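Local coordinates for protein beta-1,4-mannanase (Caldicellulosiruptor saccharolyticus, PDB 1PMH) that binds beta-1,4-linked mannan chains through a carbohydrate-binding module of family 27, a part of an enzyme that probably hydrolyses such mannans, at residues 21-24 and 25-28; 91-94 and 95-99; 144-148 and 149-153. One frame throughout, in Å; residues are numbered along the deposited sequence.

Interaction 1: 21-24 and 25-28; sequences EAWG and DSLK. With BMA (beta-D-mannopyranose), chain B; BMA (beta-D-mannopyranose), chain C.
Trp23 and Ser26 meet through an aromatic ring and a methylene. Ser26 CB lies over the five-membered ring, toward the rim of the indole, 3.4 Å from the centroid of that ring of Trp23 and 15° off its normal, a CH-pi contact. The opposite face carries mannose: C3 of the chain C residue lies 3.7 Å from Trp23 CE3, over the six-membered part of the ring, while C6 of the chain B residue approaches CH2 obliquely. Trp23 CG is tucked between its own backbone N and carbonyl carbon (chi1 52°), which turns the ring back over Ser26. Trp113 and Asn110 also touch this ring, and Asn110 is hydrogen-bonded to bound mannose.

Among the hydrogen bonds, Ser26 OG takes the backbone N-H of Ala22 at 2.8 Å and, weakly, that of Trp23, and is itself bonded to the carbonyl of Asp64 on strand 61-68. Ser26 N returns a bond to Trp23 O at 3.0 Å, closing a type II beta turn from Trp23 to Ser26. Glu21 reaches round this turn with an extended chain, and its OE1 receives Asp25 N at 3.1 Å from above the carboxylate plane.

Two waters extend the polar contacts. One donates to Glu21 OE1 and accepts from Leu27 N; the other lies in the indole plane, accepting from Trp23 NE1 at 3.0 Å. In one of its two conformers, Lys28 NZ donates to this second water and to Asp25 O. Apolar contact is slight, with Leu27 CG 3.8 Å from Glu21 CB.

The indole is thus backed by a buried serine and has its N-H met by water, consistent with a platform on which mannose units of the chain pack.

Interaction 2: 91-94 and 95-99; sequences IPYD and EFSKS
One face of the Tyr93 ring is approached by Ser97 CB, one helical turn on, at 4.1 Å from CE2, and Asp94 OD1 lies at the ring edge in its plane. The phenol OH is bonded to Asn125, while Lys129 makes a cation-pi contact with the ring. The Phe96 ring is met obliquely by Ile91, whose CG2 comes to 3.7 Å from Phe96 CG. Having CG anti to the backbone N (chi1 -172°) brings the Phe96 ring across Ile91 CG2 and against Thr138 of strand 135-145.

Here strand 84-92 of the jellyroll beta-sandwich runs straight into the short helix 93-98, with Pro92 as N-cap residue; Phe96 N donates to Pro92 O at 3.0 Å and Ser97 N to Tyr93 O.

The carbonyl of Asp94 has a firm donor in Lys98 N, at 3.2 Å from Asp94 O. Ser97 and Lys98 each have two conformers, and in one of these their side chains add to it. Ser97 OG then reaches Asp94 O at 2.6 Å. Lys98 NZ comes to 2.8 Å from Asp94 O, above the carbonyl plane, because the lysine chain bends at chi2 and chi3 to bring NZ back over this oxygen. In that conformer its charge stays 4.0 Å from Asp94 OD1, beyond a salt bridge, and Asp94 OD1 accepts from a water.

Interaction 3: 144-148 and 149-153; sequences FAIPE and DFRTK
After strand 135-145 the chain makes a short 3-10 segment at 148-150, where Phe150 N donates to Pro147 O at 2.9 Å and Arg151 N to Glu148 O at 3.0 Å. Arg151 then reaches back over the turn with its chain extended from CG to NE. NE and NH2 both grip the carbonyl oxygen of Ile146, each at 2.9 Å, and that oxygen lies only 7° out of the guanidinium plane. Glu148 runs alongside, its CG over one face of the guanidinium. Its OE1 stands 3.9 Å from Arg151 NH2 but well out of the plane, so this long salt bridge rests on charge alone. An alanine in place of Arg151 is likely to leave the Ile146 carbonyl without its two donors and Glu148 without this nearby positive charge. On the apolar side, Ile146 CG2 packs on Phe150 CB at 3.8 Å, and Pro147 lies beside Phe150, both side chains also touching Lys114 of strand 114-122. Arg151 is itself the centre of an inverse gamma turn, and the whole forms a compact connection between strands 135-145 and 153-165 of the beta-sandwich.

All three are local contacts within one continuous piece of chain, and none touches another. Interaction 1 is a surface contact and the one of the three that holds a residue of the glycan pocket; a sugar-facing ring and waters dominate it. Interactions 2 and 3 are partly buried and tied to the same sheet, since strands 84-92 and 135-145 are neighbours there, yet they lie on opposite sides of the chain's centre, with centres about 35 Å apart. Each begins on the last residues of its strand. They differ in what follows: in 91-99 the strand end passes into a short helix, whereas in 144-153 it gives way to an arginine-braced 3-10 turn.

Interaction 1: 21-24 and 25-28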
ATOM      1  N   GLU A  21      10.494  -3.386  -5.524  1.00 17.39           N
ATOM      2  CA  GLU A  21      10.855  -4.350  -4.493  1.00 16.98           C
ATOM      3  C   GLU A  21      11.487  -3.610  -3.306  1.00 17.30           C
ATOM      4  O   GLU A  21      12.170  -2.607  -3.447  1.00 19.31           O
ATOM      5  CB  GLU A  21      11.732  -5.462  -5.054  1.00 18.88           C
ATOM      6  CG  GLU A  21      13.090  -4.983  -5.486  1.00 19.51           C
ATOM      7  CD  GLU A  21      13.949  -6.102  -6.071  0.90 21.89           C
ATOM      8  OE1 GLU A  21      13.459  -7.216  -6.342  0.90 24.22           O
ATOM      9  OE2 GLU A  21      15.155  -5.827  -6.239  0.90 27.90           O
ATOM     10  N   ALA A  22      11.234  -4.130  -2.122  1.00 18.10           N
ATOM     11  CA  ALA A  22      11.809  -3.599  -0.883  1.00 18.32           C
ATOM     12  C   ALA A  22      13.217  -4.115  -0.655  1.00 19.54           C
ATOM     13  O   ALA A  22      13.996  -3.485   0.047  1.00 22.31           O
ATOM     14  CB  ALA A  22      10.910  -3.870   0.320  1.00 18.47           C
ATOM     15  N   TRP A  23      13.508  -5.295  -1.199  1.00 19.91           N
ATOM     16  CA  TRP A  23      14.826  -5.898  -1.198  1.00 23.03           C
ATOM     17  C   TRP A  23      14.784  -6.931  -2.315  1.00 21.58           C
ATOM     18  O   TRP A  23      13.766  -7.146  -2.941  1.00 20.53           O
ATOM     19  CB  TRP A  23      15.191  -6.496   0.172  1.00 23.61           C
ATOM     20  CG  TRP A  23      14.163  -7.428   0.704  1.00 21.14           C
ATOM     21  CD1 TRP A  23      14.005  -8.727   0.376  1.00 21.99           C
ATOM     22  CD2 TRP A  23      13.129  -7.121   1.638  1.00 19.62           C
ATOM     23  NE1 TRP A  23      12.924  -9.253   1.039  1.00 21.74           N
ATOM     24  CE2 TRP A  23      12.354  -8.277   1.811  1.00 20.39           C
ATOM     25  CE3 TRP A  23      12.755  -5.966   2.334  1.00 20.13           C
ATOM     26  CZ2 TRP A  23      11.210  -8.300   2.615  1.00 20.54           C
ATOM     27  CZ3 TRP A  23      11.660  -6.006   3.132  1.00 20.27           C
ATOM     28  CH2 TRP A  23      10.893  -7.138   3.267  1.00 20.89           C
ATOM     29  N   GLY A  24      15.924  -7.549  -2.605  1.00 25.79           N
ATOM     30  CA  GLY A  24      16.010  -8.454  -3.739  1.00 25.86           C
ATOM     31  C   GLY A  24      14.995  -9.567  -3.624  1.00 24.18           C
ATOM     32  O   GLY A  24      14.912 -10.283  -2.626  1.00 23.88           O
ATOM     33  N   ASP A  25      14.224  -9.702  -4.691  1.00 24.05           N
ATOM     34  CA  ASP A  25      13.226 -10.741  -4.794  1.00 21.29           C
ATOM     35  C   ASP A  25      12.115 -10.637  -3.765  1.00 20.46           C
ATOM     36  O   ASP A  25      11.427 -11.619  -3.519  1.00 21.90           O
ATOM     37  CB  ASP A  25      13.849 -12.142  -4.745  1.00 24.53           C
ATOM     38  CG  ASP A  25      12.948 -13.164  -5.392  0.90 26.93           C
ATOM     39  OD1 ASP A  25      12.293 -12.849  -6.431  0.90 29.41           O
ATOM     40  OD2 ASP A  25      12.828 -14.283  -4.851  0.90 32.34           O
ATOM     41  N   SER A  26      11.858  -9.443  -3.232  1.00 18.04           N
ATOM     42  CA  SER A  26      10.822  -9.320  -2.224  1.00 17.43           C
ATOM     43  C   SER A  26       9.410  -9.353  -2.758  1.00 15.95           C
ATOM     44  O   SER A  26       8.487  -9.575  -1.943  1.00 15.63           O
ATOM     45  CB  SER A  26      10.982  -8.048  -1.375  1.00 17.68           C
ATOM     46  OG  SER A  26      10.573  -6.898  -2.048  1.00 17.82           O
ATOM     47  N   LEU A  27       9.209  -9.068  -4.045  1.00 16.26           N
ATOM     48  CA  LEU A  27       7.843  -8.849  -4.505  1.00 16.22           C
ATOM     49  C   LEU A  27       6.990 -10.106  -4.417  1.00 16.56           C
ATOM     50  O   LEU A  27       5.831 -10.044  -4.050  1.00 16.20           O
ATOM     51  CB  LEU A  27       7.814  -8.217  -5.897  1.00 16.83           C
ATOM     52  CG  LEU A  27       8.240  -6.752  -5.935  1.00 17.29           C
ATOM     53  CD1 LEU A  27       8.478  -6.287  -7.358  1.00 20.08           C
ATOM     54  CD2 LEU A  27       7.269  -5.830  -5.245  1.00 17.28           C
ATOM     55  N   LYS A  28       7.540 -11.225  -4.896  1.00 17.08           N
ATOM     56  CA  LYS A  28       6.944 -12.543  -4.720  1.00 18.42           C
ATOM     57  C   LYS A  28       5.550 -12.609  -5.334  1.00 17.53           C
ATOM     58  O   LYS A  28       5.435 -12.686  -6.561  1.00 19.79           O
ATOM     59  CB  LYS A  28       7.030 -13.029  -3.262  0.50 19.69           C
ATOM     60  CG  LYS A  28       8.432 -13.050  -2.643  0.50 23.47           C
ATOM     61  CD  LYS A  28       9.312 -14.196  -3.154  0.50 27.00           C
ATOM     62  CE  LYS A  28      10.392 -14.631  -2.146  0.50 26.19           C
ATOM     63  NZ  LYS A  28      11.219 -13.598  -1.404  0.50 26.62           N
TER
HETATM   64  C1  BMA B   4       9.493  -9.761   9.751  1.00 18.62           C
HETATM   65  C2  BMA B   4      10.788 -10.017  10.518  1.00 20.92           C
HETATM   66  C3  BMA B   4      11.704  -8.901  10.092  1.00 19.89           C
HETATM   67  C4  BMA B   4      11.861  -8.842   8.586  1.00 21.29           C
HETATM   68  C5  BMA B   4      10.511  -8.780   7.864  1.00 20.66           C
HETATM   69  C6  BMA B   4      10.538  -8.797   6.341  1.00 20.41           C
HETATM   70  O2  BMA B   4      11.330 -11.271  10.198  1.00 21.96           O
HETATM   71  O3  BMA B   4      12.944  -9.076  10.754  1.00 23.23           O
HETATM   72  O4  BMA B   4      12.518  -7.649   8.274  1.00 21.73           O
HETATM   73  O5  BMA B   4       9.736  -9.859   8.364  1.00 18.91           O
HETATM   74  O6  BMA B   4      11.216  -9.927   5.865  1.00 21.71           O
HETATM   75  C1  BMA C   5      13.441  -7.746   7.175  1.00 21.26           C
HETATM   76  C2  BMA C   5      13.738  -6.373   6.610  1.00 21.22           C
HETATM   77  C3  BMA C   5      14.744  -6.493   5.455  1.00 20.55           C
HETATM   78  C4  BMA C   5      16.003  -7.169   6.025  1.00 25.19           C
HETATM   79  C5  BMA C   5      15.702  -8.508   6.701  1.00 26.14           C
HETATM   80  C6  BMA C   5      16.857  -9.230   7.395  0.50 25.88           C
HETATM   81  O2  BMA C   5      14.099  -5.498   7.655  1.00 21.34           O
HETATM   82  O3  BMA C   5      15.109  -5.180   5.067  1.00 23.58           O
HETATM   83  O4  BMA C   5      16.924  -7.494   5.018  1.00 30.40           O
HETATM   84  O5  BMA C   5      14.699  -8.291   7.652  1.00 23.42           O
HETATM   85  O6  BMA C   5      16.417 -10.532   7.728  0.50 24.19           O
HETATM   86  O   HOH W   1      11.110  -8.640  -6.241  1.00 21.15           O
HETATM   87  O   HOH W   2      11.294 -11.749   0.874  1.00 26.92           O

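Interaction 2: 91-94 and 95-99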
ATOM      1  N   ILE A  91      -9.453  -2.672  -4.633  1.00 14.56           N
ATOM      2  CA  ILE A  91      -9.440  -4.011  -5.223  1.00 14.69           C
ATOM      3  C   ILE A  91     -10.741  -4.149  -6.009  1.00 14.78           C
ATOM      4  O   ILE A  91     -11.811  -3.941  -5.456  1.00 15.81           O
ATOM      5  CB  ILE A  91      -9.346  -5.143  -4.175  1.00 15.41           C
ATOM      6  CG1 ILE A  91      -8.299  -4.846  -3.092  1.00 15.97           C
ATOM      7  CG2 ILE A  91      -9.046  -6.432  -4.899  1.00 15.52           C
ATOM      8  CD1 ILE A  91      -8.814  -4.186  -1.821  1.00 17.21           C
ATOM      9  N   PRO A  92     -10.680  -4.526  -7.296  1.00 15.34           N
ATOM     10  CA  PRO A  92     -11.915  -4.739  -8.091  1.00 16.72           C
ATOM     11  C   PRO A  92     -12.880  -5.639  -7.308  1.00 16.97           C
ATOM     12  O   PRO A  92     -12.567  -6.779  -6.981  1.00 17.32           O
ATOM     13  CB  PRO A  92     -11.395  -5.413  -9.347  1.00 20.31           C
ATOM     14  CG  PRO A  92     -10.040  -4.972  -9.481  1.00 19.54           C
ATOM     15  CD  PRO A  92      -9.485  -4.766  -8.131  1.00 15.38           C
ATOM     16  N   TYR A  93     -14.097  -5.157  -7.089  1.00 17.08           N
ATOM     17  CA  TYR A  93     -15.039  -5.787  -6.207  1.00 17.91           C
ATOM     18  C   TYR A  93     -15.536  -7.097  -6.718  1.00 19.89           C
ATOM     19  O   TYR A  93     -15.568  -8.082  -5.978  1.00 20.33           O
ATOM     20  CB  TYR A  93     -16.213  -4.858  -5.909  1.00 19.15           C
ATOM     21  CG  TYR A  93     -17.223  -5.449  -4.964  1.00 19.67           C
ATOM     22  CD1 TYR A  93     -17.112  -5.300  -3.583  1.00 21.61           C
ATOM     23  CD2 TYR A  93     -18.266  -6.232  -5.453  1.00 23.10           C
ATOM     24  CE1 TYR A  93     -18.028  -5.885  -2.744  1.00 23.34           C
ATOM     25  CE2 TYR A  93     -19.179  -6.821  -4.605  1.00 24.39           C
ATOM     26  CZ  TYR A  93     -19.043  -6.653  -3.247  1.00 24.70           C
ATOM     27  OH  TYR A  93     -19.940  -7.244  -2.384  1.00 28.86           O
ATOM     28  N   ASP A  94     -15.966  -7.134  -7.969  1.00 20.45           N
ATOM     29  CA  ASP A  94     -16.632  -8.340  -8.464  1.00 23.40           C
ATOM     30  C   ASP A  94     -15.680  -9.530  -8.450  1.00 21.78           C
ATOM     31  O   ASP A  94     -16.007 -10.594  -7.934  1.00 22.34           O
ATOM     32  CB  ASP A  94     -17.225  -8.093  -9.846  1.00 24.81           C
ATOM     33  CG  ASP A  94     -18.437  -7.182  -9.793  1.00 28.75           C
ATOM     34  OD1 ASP A  94     -19.087  -7.016  -8.736  1.00 32.09           O
ATOM     35  OD2 ASP A  94     -18.805  -6.577 -10.819  1.00 36.80           O
ATOM     36  N   GLU A  95     -14.487  -9.337  -9.003  1.00 20.14           N
ATOM     37  CA  GLU A  95     -13.508 -10.411  -9.004  1.00 19.92           C
ATOM     38  C   GLU A  95     -13.042 -10.779  -7.607  1.00 19.70           C
ATOM     39  O   GLU A  95     -12.870 -11.947  -7.264  1.00 21.12           O
ATOM     40  CB  GLU A  95     -12.324 -10.024  -9.874  1.00 20.92           C
ATOM     41  CG  GLU A  95     -12.635 -10.016 -11.363  1.00 24.51           C
ATOM     42  CD  GLU A  95     -13.183 -11.346 -11.856  0.50 33.04           C
ATOM     43  OE1 GLU A  95     -12.602 -12.391 -11.495  0.50 36.51           O
ATOM     44  OE2 GLU A  95     -14.208 -11.357 -12.576  0.50 36.49           O
ATOM     45  N   PHE A  96     -12.855  -9.782  -6.753  1.00 18.08           N
ATOM     46  CA  PHE A  96     -12.445 -10.070  -5.383  1.00 18.33           C
ATOM     47  C   PHE A  96     -13.513 -10.835  -4.617  1.00 18.86           C
ATOM     48  O   PHE A  96     -13.236 -11.783  -3.895  1.00 20.16           O
ATOM     49  CB  PHE A  96     -12.030  -8.756  -4.689  1.00 18.51           C
ATOM     50  CG  PHE A  96     -11.392  -8.885  -3.334  1.00 17.53           C
ATOM     51  CD1 PHE A  96     -10.600  -9.965  -2.992  1.00 18.50           C
ATOM     52  CD2 PHE A  96     -11.511  -7.867  -2.414  1.00 17.78           C
ATOM     53  CE1 PHE A  96     -10.027 -10.030  -1.736  1.00 19.86           C
ATOM     54  CE2 PHE A  96     -10.903  -7.902  -1.183  1.00 18.99           C
ATOM     55  CZ  PHE A  96     -10.158  -8.991  -0.834  1.00 19.04           C
ATOM     56  N   SER A  97     -14.765 -10.451  -4.814  1.00 20.10           N
ATOM     57  CA  SER A  97     -15.881 -11.133  -4.170  1.00 22.46           C
ATOM     58  C   SER A  97     -15.986 -12.593  -4.553  1.00 23.48           C
ATOM     59  O   SER A  97     -16.303 -13.438  -3.718  1.00 26.56           O
ATOM     60  CB  SER A  97     -17.200 -10.412  -4.481  0.50 23.72           C
ATOM     61  OG  SER A  97     -17.591 -10.535  -5.842  0.50 26.04           O
ATOM     62  N   LYS A  98     -15.636 -12.908  -5.784  1.00 22.39           N
ATOM     63  CA  LYS A  98     -15.677 -14.275  -6.311  1.00 23.90           C
ATOM     64  C   LYS A  98     -14.505 -15.129  -5.833  1.00 22.32           C
ATOM     65  O   LYS A  98     -14.576 -16.344  -5.758  1.00 26.18           O
ATOM     66  CB  LYS A  98     -15.708 -14.253  -7.847  0.50 26.94           C
ATOM     67  CG  LYS A  98     -17.103 -14.385  -8.434  0.30 31.38           C
ATOM     68  CD  LYS A  98     -17.592 -13.124  -9.114  0.30 31.91           C
ATOM     69  CE  LYS A  98     -18.700 -12.468  -8.301  0.30 33.27           C
ATOM     70  NZ  LYS A  98     -18.733 -11.002  -8.483  0.30 28.99           N
ATOM     71  N   SER A  99     -13.416 -14.489  -5.470  1.00 20.86           N
ATOM     72  CA  SER A  99     -12.236 -15.171  -4.983  1.00 20.22           C
ATOM     73  C   SER A  99     -12.480 -15.813  -3.628  1.00 20.79           C
ATOM     74  O   SER A  99     -13.286 -15.339  -2.846  1.00 23.85           O
ATOM     75  CB  SER A  99     -11.007 -14.289  -4.991  1.00 20.24           C
ATOM     76  OG  SER A  99     -10.997 -13.343  -3.950  1.00 20.27           O
TER
HETATM   77  O   HOH W   3     -20.225  -9.235  -7.488  1.00 46.22           O

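Interaction 3: 144-148 and 149-153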
ATOM      1  N   PHE A 144      -2.471   4.977  10.036  1.00 16.05           N
ATOM      2  CA  PHE A 144      -1.860   4.347  11.187  1.00 16.06           C
ATOM      3  C   PHE A 144      -0.898   5.297  11.862  1.00 16.87           C
ATOM      4  O   PHE A 144      -0.224   6.070  11.172  1.00 17.32           O
ATOM      5  CB  PHE A 144      -1.125   3.067  10.791  1.00 16.68           C
ATOM      6  CG  PHE A 144      -1.982   2.011  10.200  1.00 16.21           C
ATOM      7  CD1 PHE A 144      -3.114   1.597  10.833  1.00 19.11           C
ATOM      8  CD2 PHE A 144      -1.634   1.368   9.028  1.00 18.55           C
ATOM      9  CE1 PHE A 144      -3.914   0.624  10.257  1.00 20.72           C
ATOM     10  CE2 PHE A 144      -2.378   0.358   8.512  1.00 19.94           C
ATOM     11  CZ  PHE A 144      -3.537   0.002   9.090  1.00 19.51           C
ATOM     12  N   ALA A 145      -0.797   5.204  13.181  1.00 17.63           N
ATOM     13  CA  ALA A 145       0.078   6.067  13.940  1.00 18.15           C
ATOM     14  C   ALA A 145       1.545   5.780  13.682  1.00 17.80           C
ATOM     15  O   ALA A 145       1.972   4.617  13.621  1.00 18.18           O
ATOM     16  CB  ALA A 145      -0.187   5.940  15.436  1.00 19.58           C
ATOM     17  N   ILE A 146       2.339   6.849  13.610  1.00 17.55           N
ATOM     18  CA  ILE A 146       3.784   6.761  13.786  1.00 17.79           C
ATOM     19  C   ILE A 146       4.025   6.893  15.300  1.00 18.65           C
ATOM     20  O   ILE A 146       3.695   7.938  15.858  1.00 21.31           O
ATOM     21  CB  ILE A 146       4.542   7.830  13.000  1.00 18.19           C
ATOM     22  CG1 ILE A 146       4.240   7.730  11.502  1.00 17.52           C
ATOM     23  CG2 ILE A 146       6.024   7.744  13.262  1.00 18.69           C
ATOM     24  CD1 ILE A 146       4.788   8.859  10.672  1.00 20.23           C
ATOM     25  N   PRO A 147       4.596   5.901  15.981  1.00 20.70           N
ATOM     26  CA  PRO A 147       4.770   5.978  17.436  1.00 22.92           C
ATOM     27  C   PRO A 147       5.781   7.060  17.769  1.00 19.81           C
ATOM     28  O   PRO A 147       6.667   7.381  16.976  1.00 20.18           O
ATOM     29  CB  PRO A 147       5.214   4.561  17.783  1.00 24.49           C
ATOM     30  CG  PRO A 147       5.825   4.011  16.559  1.00 24.14           C
ATOM     31  CD  PRO A 147       5.093   4.636  15.421  1.00 21.30           C
ATOM     32  N   GLU A 148       5.686   7.568  18.995  1.00 23.33           N
ATOM     33  CA  GLU A 148       6.506   8.683  19.453  1.00 23.85           C
ATOM     34  C   GLU A 148       8.000   8.371  19.275  1.00 25.01           C
ATOM     35  O   GLU A 148       8.794   9.235  18.873  1.00 23.06           O
ATOM     36  CB  GLU A 148       6.093   9.065  20.884  1.00 25.25           C
ATOM     37  CG  GLU A 148       4.615   9.450  20.988  1.00 31.72           C
ATOM     38  CD  GLU A 148       3.601   8.321  21.213  0.50 39.05           C
ATOM     39  OE1 GLU A 148       3.234   7.538  20.289  0.50 27.52           O
ATOM     40  OE2 GLU A 148       3.102   8.246  22.361  0.50 47.63           O
ATOM     41  N   ASP A 149       8.405   7.125  19.560  1.00 23.37           N
ATOM     42  CA  ASP A 149       9.819   6.761  19.464  1.00 22.70           C
ATOM     43  C   ASP A 149      10.325   6.702  18.030  1.00 22.43           C
ATOM     44  O   ASP A 149      11.539   6.643  17.835  1.00 23.50           O
ATOM     45  CB  ASP A 149      10.143   5.467  20.218  1.00 24.42           C
ATOM     46  CG  ASP A 149       9.741   4.208  19.497  0.75 25.60           C
ATOM     47  OD1 ASP A 149       8.650   4.153  18.930  0.75 24.23           O
ATOM     48  OD2 ASP A 149      10.424   3.156  19.559  0.75 41.49           O
ATOM     49  N   PHE A 150       9.444   6.734  17.029  1.00 19.02           N
ATOM     50  CA  PHE A 150       9.845   6.866  15.610  1.00 20.07           C
ATOM     51  C   PHE A 150       9.779   8.269  15.064  1.00 18.66           C
ATOM     52  O   PHE A 150      10.062   8.468  13.875  1.00 20.00           O
ATOM     53  CB  PHE A 150       9.025   5.877  14.754  1.00 20.68           C
ATOM     54  CG  PHE A 150       9.726   4.568  14.546  1.00 19.63           C
ATOM     55  CD1 PHE A 150      10.124   3.781  15.612  1.00 22.49           C
ATOM     56  CD2 PHE A 150      10.090   4.165  13.264  1.00 19.91           C
ATOM     57  CE1 PHE A 150      10.898   2.636  15.366  1.00 21.82           C
ATOM     58  CE2 PHE A 150      10.808   3.060  13.060  1.00 21.82           C
ATOM     59  CZ  PHE A 150      11.238   2.291  14.092  1.00 22.25           C
ATOM     60  N   ARG A 151       9.379   9.252  15.894  1.00 20.29           N
ATOM     61  CA  ARG A 151       9.249  10.613  15.423  1.00 20.72           C
ATOM     62  C   ARG A 151      10.614  11.288  15.565  1.00 20.15           C
ATOM     63  O   ARG A 151      10.819  12.181  16.370  1.00 22.04           O
ATOM     64  CB  ARG A 151       8.110  11.309  16.127  1.00 19.73           C
ATOM     65  CG  ARG A 151       6.775  10.664  15.893  1.00 19.80           C
ATOM     66  CD  ARG A 151       5.640  11.417  16.590  1.00 20.99           C
ATOM     67  NE  ARG A 151       4.446  10.583  16.650  1.00 20.19           N
ATOM     68  CZ  ARG A 151       3.398  10.817  17.420  1.00 21.25           C
ATOM     69  NH1 ARG A 151       3.293  11.919  18.154  1.00 22.23           N
ATOM     70  NH2 ARG A 151       2.387   9.974  17.409  1.00 23.10           N
ATOM     71  N   THR A 152      11.534  10.834  14.714  1.00 19.95           N
ATOM     72  CA  THR A 152      12.931  11.158  14.769  1.00 20.13           C
ATOM     73  C   THR A 152      13.527  10.662  13.457  1.00 18.67           C
ATOM     74  O   THR A 152      12.803  10.144  12.586  1.00 18.52           O
ATOM     75  CB  THR A 152      13.606  10.537  16.009  1.00 22.84           C
ATOM     76  OG1 THR A 152      14.946  11.073  16.077  1.00 25.29           O
ATOM     77  CG2 THR A 152      13.619   8.981  15.987  1.00 23.12           C
ATOM     78  N   LYS A 153      14.833  10.792  13.295  1.00 19.50           N
ATOM     79  CA  LYS A 153      15.457  10.285  12.087  1.00 18.65           C
ATOM     80  C   LYS A 153      15.461   8.754  12.091  1.00 17.35           C
ATOM     81  O   LYS A 153      15.925   8.124  13.043  1.00 21.10           O
ATOM     82  CB  LYS A 153      16.862  10.852  11.949  1.00 21.16           C
ATOM     83  CG  LYS A 153      16.938  12.332  11.661  1.00 23.28           C
ATOM     84  CD  LYS A 153      18.362  12.859  11.911  1.00 26.02           C
ATOM     85  CE  LYS A 153      18.647  13.077  13.383  1.00 32.33           C
ATOM     86  NZ  LYS A 153      19.947  13.665  13.837  1.00 30.51           N
TER
HETATM   87  O   HOH W   4      11.627  10.488  19.269  1.00 48.89           O